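Local coordinates for metallo-beta-lactamase (Serratia marcescens, PDB 5AYA), which probably hydrolyses the amide bond of beta-lactam rings with a pair of zinc ions, thereby inactivating beta-lactam antibiotics, at residues G25-L30 / A214-N219; I38-T43 / L69-H74. All coordinates share one frame; numbering follows the deposited sequence.

Contact 1 of 2, residues G25-L30 / A214-N219; sequences GISAVL and AHPEVN. With ZN (zinc ion), chain C; X8Z (L-captopril), chain H.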
loop_
_atom_site.group_PDB
_atom_site.type_symbol
_atom_site.label_atom_id
_atom_site.label_comp_id
_atom_site.label_asym_id
_atom_site.label_seq_id
_atom_site.Cartn_x
_atom_site.Cartn_y
_atom_site.Cartn_z
ATOM N N GLY A 25 -4.033 11.782 -3.473
ATOM C CA GLY A 25 -5.095 10.812 -3.173
ATOM C C GLY A 25 -4.686 9.362 -2.941
ATOM O O GLY A 25 -5.518 8.556 -2.525
ATOM N N ILE A 26 -3.432 9.010 -3.216
ATOM C CA ILE A 26 -2.961 7.628 -2.981
ATOM C C ILE A 26 -1.641 7.630 -2.214
ATOM O O ILE A 26 -0.728 8.348 -2.582
ATOM C CB ILE A 26 -2.733 6.878 -4.309
ATOM C CG1 ILE A 26 -4.029 6.820 -5.123
ATOM C CG2 ILE A 26 -2.201 5.470 -4.062
ATOM C CD1 ILE A 26 -5.023 5.798 -4.623
ATOM N N SER A 27 -1.517 6.763 -1.210
ATOM C CA SER A 27 -0.291 6.699 -0.394
ATOM C C SER A 27 0.829 6.019 -1.155
ATOM O O SER A 27 0.597 5.055 -1.877
ATOM C CB SER A 27 -0.537 5.918 0.887
ATOM O OG SER A 27 -1.563 6.492 1.648
ATOM N N ALA A 28 2.018 6.611 -1.075
ATOM C CA ALA A 28 3.277 5.902 -1.226
ATOM C C ALA A 28 4.228 6.366 -0.136
ATOM O O ALA A 28 4.184 7.511 0.318
ATOM C CB ALA A 28 3.901 6.140 -2.582
ATOM N N VAL A 29 5.068 5.447 0.291
ATOM C CA VAL A 29 5.900 5.690 1.429
ATOM C C VAL A 29 7.262 5.280 1.025
ATOM O O VAL A 29 7.418 4.236 0.396
ATOM C CB VAL A 29 5.450 4.839 2.612
ATOM C CG1 VAL A 29 6.615 4.592 3.567
ATOM C CG2 VAL A 29 4.251 5.484 3.277
ATOM N N LEU A 30 8.234 6.122 1.369
ATOM C CA LEU A 30 9.634 5.780 1.279
ATOM C C LEU A 30 10.197 5.490 2.662
ATOM O O LEU A 30 9.905 6.179 3.632
ATOM C CB LEU A 30 10.410 6.911 0.612
ATOM C CG LEU A 30 11.860 6.567 0.249
ATOM C CD1 LEU A 30 11.919 5.936 -1.131
ATOM C CD2 LEU A 30 12.720 7.825 0.292
ATOM N N ALA A 214 -3.612 2.547 2.150
ATOM C CA ALA A 214 -3.289 2.741 0.736
ATOM C C ALA A 214 -4.052 3.958 0.200
ATOM O O ALA A 214 -3.471 4.848 -0.437
ATOM C CB ALA A 214 -3.646 1.488 -0.064
ATOM N N HIS A 215 -5.341 4.003 0.497
ATOM C CA HIS A 215 -6.106 5.255 0.448
ATOM C C HIS A 215 -5.981 6.039 1.771
ATOM O O HIS A 215 -6.578 5.678 2.791
ATOM C CB HIS A 215 -7.579 4.989 0.081
ATOM C CG HIS A 215 -7.772 4.512 -1.330
ATOM N ND1 HIS A 215 -7.749 5.363 -2.417
ATOM C CD2 HIS A 215 -7.885 3.263 -1.836
ATOM C CE1 HIS A 215 -7.851 4.658 -3.530
ATOM N NE2 HIS A 215 -7.938 3.380 -3.205
ATOM N N PRO A 216 -5.261 7.168 1.730
ATOM C CA PRO A 216 -4.702 7.784 2.931
ATOM C C PRO A 216 -5.741 8.350 3.867
ATOM O O PRO A 216 -5.579 8.258 5.077
ATOM C CB PRO A 216 -3.774 8.879 2.381
ATOM C CG PRO A 216 -4.083 8.987 0.919
ATOM C CD PRO A 216 -4.572 7.633 0.519
ATOM N N GLU A 217 -6.901 8.717 3.335
ATOM C CA GLU A 217 -7.999 9.176 4.184
ATOM C C GLU A 217 -8.629 8.072 5.032
ATOM O O GLU A 217 -9.237 8.355 6.055
ATOM C CB GLU A 217 -9.063 9.898 3.343
ATOM C CG GLU A 217 -10.019 8.998 2.578
ATOM C CD GLU A 217 -9.404 8.402 1.340
ATOM O OE1 GLU A 217 -8.337 8.887 0.901
ATOM O OE2 GLU A 217 -9.981 7.430 0.812
ATOM N N VAL A 218 -8.367 6.815 4.694
ATOM C CA VAL A 218 -8.965 5.693 5.415
ATOM C C VAL A 218 -8.431 5.622 6.851
ATOM O O VAL A 218 -9.080 5.034 7.721
ATOM C CB VAL A 218 -8.698 4.349 4.689
ATOM C CG1 VAL A 218 -9.191 3.169 5.518
ATOM C CG2 VAL A 218 -9.355 4.329 3.311
ATOM N N ASN A 219 -7.254 6.215 7.097
ATOM C CA ASN A 219 -6.818 6.571 8.469
ATOM C C ASN A 219 -6.460 8.069 8.667
ATOM O O ASN A 219 -5.568 8.417 9.455
ATOM C CB ASN A 219 -5.646 5.678 8.905
ATOM C CG ASN A 219 -5.323 5.820 10.380
ATOM O OD1 ASN A 219 -6.209 6.034 11.199
ATOM N ND2 ASN A 219 -4.039 5.794 10.713
HETATM ZN ZN ZN C . -7.075 2.014 -4.770
HETATM O O1 X8Z H . -10.923 1.116 -1.399
HETATM C C4 X8Z H . -11.001 1.972 -2.277
HETATM C C2 X8Z H . -10.583 1.626 -3.684
HETATM C C1 X8Z H . -9.550 0.526 -3.579
HETATM S S X8Z H . -8.660 0.292 -5.119
HETATM C C3 X8Z H . -11.758 1.235 -4.584
HETATM N N X8Z H . -11.383 3.243 -2.071
HETATM C C8 X8Z H . -11.635 3.768 -0.724
HETATM C C9 X8Z H . -12.742 3.065 -0.020
HETATM O O3 X8Z H . -13.796 2.673 -0.726
HETATM O O2 X8Z H . -12.718 2.918 1.194
HETATM C C5 X8Z H . -11.575 4.267 -3.108
HETATM C C6 X8Z H . -11.924 5.559 -2.379
HETATM C C7 X8Z H . -12.049 5.225 -0.905
HETATM O O HOH W 1 -8.387 7.896 -1.664
#
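Ile26 and His215 run side by side and point the same way, with the CD1 tip of the aliphatic chain meeting the metal-binding ring. In Ile26, CG1 lies anti to the carbonyl carbon (chi1 -59°), and chi2 of -77° brings CD1 obliquely to within 3.2 Å of His215 CE1. The ring is fixed at both nitrogens. NE2 binds a zinc ion at 2.2 Å, while ND1 donates to a water at 2.7 Å that in turn gives its own protons to Gly25 O and Glu217 OE1, so one solvent molecule joins the two segments behind the metal ligand. Over one face of the ring lies the amide nitrogen of captopril, whose sulfur, in the ring plane at its edge, bridges this zinc ion and its partner. The backbones are joined by Ser27 N to Ala214 O, 2.8 Å and nearly straight at 170°. Next to that bond the Ser27 hydroxyl packs on the Pro216 ring, OG to CB 3.3 Å, and is itself hydrogen-bonded to Ala213 O. Asp76 and His77 complete the protein ligands of this ion, the Asp-His-His second zinc site characteristic of subclass B3 metallo-beta-lactamases.

Contact 2 of 2, residues I38-T43 / L69-H74; sequences ILVDGT and LSTHSH. With ZN (zinc ion), chain B; NA (sodium ion), chain E.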
loop_
_atom_site.group_PDB
_atom_site.type_symbol
_atom_site.label_atom_id
_atom_site.label_comp_id
_atom_site.label_asym_id
_atom_site.label_seq_id
_atom_site.Cartn_x
_atom_site.Cartn_y
_atom_site.Cartn_z
ATOM N N ILE A 38 13.465 1.730 0.502
ATOM C CA ILE A 38 12.344 0.957 0.036
ATOM C C ILE A 38 11.170 1.856 -0.232
ATOM O O ILE A 38 10.759 2.648 0.630
ATOM C CB ILE A 38 11.956 -0.143 1.056
ATOM C CG1 ILE A 38 13.044 -1.213 1.100
ATOM C CG2 ILE A 38 10.656 -0.823 0.635
ATOM C CD1 ILE A 38 12.998 -2.109 2.322
ATOM N N LEU A 39 10.559 1.673 -1.397
ATOM C CA LEU A 39 9.332 2.377 -1.736
ATOM C C LEU A 39 8.125 1.445 -1.649
ATOM O O LEU A 39 8.115 0.378 -2.259
ATOM C CB LEU A 39 9.442 2.977 -3.152
ATOM C CG LEU A 39 8.211 3.636 -3.775
ATOM C CD1 LEU A 39 7.758 4.903 -3.063
ATOM C CD2 LEU A 39 8.533 3.938 -5.235
ATOM N N VAL A 40 7.048 1.917 -1.031
ATOM C CA VAL A 40 5.843 1.163 -1.004
ATOM C C VAL A 40 4.854 1.783 -1.962
ATOM O O VAL A 40 4.455 2.934 -1.790
ATOM C CB VAL A 40 5.210 1.082 0.387
ATOM C CG1 VAL A 40 4.045 0.098 0.352
ATOM C CG2 VAL A 40 6.247 0.669 1.426
ATOM N N ASP A 41 4.517 1.015 -2.996
ATOM C CA ASP A 41 3.556 1.402 -4.006
ATOM C C ASP A 41 4.102 2.483 -4.939
ATOM O O ASP A 41 5.022 3.223 -4.589
ATOM C CB ASP A 41 2.224 1.800 -3.376
ATOM C CG ASP A 41 1.336 0.599 -3.104
ATOM O OD1 ASP A 41 1.665 -0.498 -3.607
ATOM O OD2 ASP A 41 0.316 0.735 -2.409
ATOM N N GLY A 42 3.571 2.515 -6.155
ATOM C CA GLY A 42 4.058 3.431 -7.184
ATOM C C GLY A 42 3.049 4.480 -7.589
ATOM O O GLY A 42 3.360 5.352 -8.393
ATOM N N THR A 43 1.858 4.426 -6.997
ATOM C CA THR A 43 0.722 5.233 -7.427
ATOM C C THR A 43 0.318 4.978 -8.925
ATOM O O THR A 43 0.587 3.901 -9.463
ATOM C CB THR A 43 0.962 6.723 -7.074
ATOM O OG1 THR A 43 -0.284 7.412 -6.936
ATOM C CG2 THR A 43 1.825 7.427 -8.089
ATOM N N LEU A 69 7.709 -2.190 -3.100
ATOM C CA LEU A 69 6.712 -3.112 -2.577
ATOM C C LEU A 69 5.340 -2.746 -3.104
ATOM O O LEU A 69 4.950 -1.572 -3.080
ATOM C CB LEU A 69 6.705 -3.068 -1.037
ATOM C CG LEU A 69 8.079 -3.071 -0.369
ATOM C CD1 LEU A 69 7.931 -3.091 1.145
ATOM C CD2 LEU A 69 8.954 -4.216 -0.863
ATOM N N SER A 70 4.595 -3.731 -3.597
ATOM C CA SER A 70 3.206 -3.486 -3.974
ATOM C C SER A 70 2.224 -3.976 -2.911
ATOM O O SER A 70 2.374 -5.085 -2.407
ATOM C CB SER A 70 2.864 -4.121 -5.331
ATOM O OG SER A 70 1.446 -4.159 -5.515
ATOM N N THR A 71 1.188 -3.189 -2.618
ATOM C CA THR A 71 0.069 -3.670 -1.789
ATOM C C THR A 71 -0.822 -4.559 -2.646
ATOM O O THR A 71 -0.860 -5.796 -2.456
ATOM C CB THR A 71 -0.767 -2.516 -1.193
ATOM O OG1 THR A 71 -1.170 -1.611 -2.220
ATOM C CG2 THR A 71 0.009 -1.732 -0.087
ATOM N N HIS A 72 -1.459 -3.952 -3.654
ATOM C CA HIS A 72 -2.180 -4.737 -4.668
ATOM C C HIS A 72 -2.244 -4.095 -6.062
ATOM O O HIS A 72 -2.012 -2.887 -6.224
ATOM C CB HIS A 72 -3.592 -5.031 -4.175
ATOM C CG HIS A 72 -4.496 -3.849 -4.206
ATOM N ND1 HIS A 72 -4.679 -3.019 -3.118
ATOM C CD2 HIS A 72 -5.261 -3.345 -5.201
ATOM C CE1 HIS A 72 -5.470 -2.021 -3.465
ATOM N NE2 HIS A 72 -5.866 -2.219 -4.712
ATOM N N SER A 73 -2.691 -4.890 -7.039
ATOM C CA SER A 73 -2.399 -4.649 -8.457
ATOM C C SER A 73 -3.588 -4.032 -9.172
ATOM O O SER A 73 -4.030 -4.533 -10.204
ATOM C CB SER A 73 -2.009 -5.960 -9.152
ATOM O OG SER A 73 -2.918 -6.995 -8.824
ATOM N N HIS A 74 -4.161 -2.998 -8.575
ATOM C CA HIS A 74 -5.038 -2.096 -9.297
ATOM C C HIS A 74 -4.266 -0.874 -9.719
ATOM O O HIS A 74 -3.298 -0.491 -9.054
ATOM C CB HIS A 74 -6.202 -1.669 -8.438
ATOM C CG HIS A 74 -7.157 -2.770 -8.165
ATOM N ND1 HIS A 74 -8.177 -2.655 -7.256
ATOM C CD2 HIS A 74 -7.271 -4.002 -8.715
ATOM C CE1 HIS A 74 -8.856 -3.789 -7.216
ATOM N NE2 HIS A 74 -8.333 -4.619 -8.103
HETATM ZN ZN ZN B . -7.887 -1.817 -5.330
HETATM NA NA NA E . 1.044 -7.506 -3.366
HETATM O O HOH W 2 0.310 -1.578 -5.884
HETATM O O HOH W 3 0.164 -6.565 -5.936
#
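Asp41 and Thr71 meet at about a right angle, and the carboxylate takes hold of the threonine twice. Thr71 OG1 donates to the syn lone pair of Asp41 OD2 at 2.8 Å; Thr71 N reaches Asp41 OD1, also from the syn side but 23° out of the carboxylate plane. The threonine hydroxyl can do this because chi1 of 52° places it between its own backbone N and carbonyl carbon, with CG2 also touching OD2. A water bound to OD1 extends the network to Ser70 OG and His72 O, which probably helps to hold the carboxylate's rotation and the course of the following loop. Upstream, the isobutyl group of Leu69 slants across Ile38, CG to CG2 3.6 Å, and its CD1 reaches on to Val40 CG2. Here the strands pair in parallel: Leu69 N gives to Leu39 O, and Asp41 N to Leu69 O at 2.6 Å. Beyond Thr71, whose carbonyl with that of Ser70 binds a sodium ion, His72 NE2 and His74 ND1 grip the first zinc ion, the edge of the His72 ring lying over a face of the His74 ring; His150 is their fellow ligand. Strands 37-40 and 65-69 thus end side by side; Phe172 of strand 166-173 packs on Asp41 and Thr71, Trp157 of strand 155-163 on Leu69 and Thr71, and His74 occupies the N-cap position of helix 75-78.

In the fold
From the N terminus the chain loops from residue 25 into strand 29-31 and turns back in strand 37-40, its antiparallel neighbour in the seven-stranded sheet. Helix 47-57 then carries it over to strand 65-69, and contact 2 closes this short beta-alpha-beta crossover where that strand gives way to the zinc-binding loop. Contact 1 closes a far longer loop, of 183 intervening residues, with contact 2 nested inside; it brings the segment after strand 210-213 of the five-stranded sheet against the loop leading into strand 29-31. The contacts touch directly, Val29 O lying 2.7 Å from Val40 N. Contact 1 joins both sheets of the alpha-beta/beta-alpha sandwich; contact 2 pairs neighbouring strands of one, both beside the zinc sites.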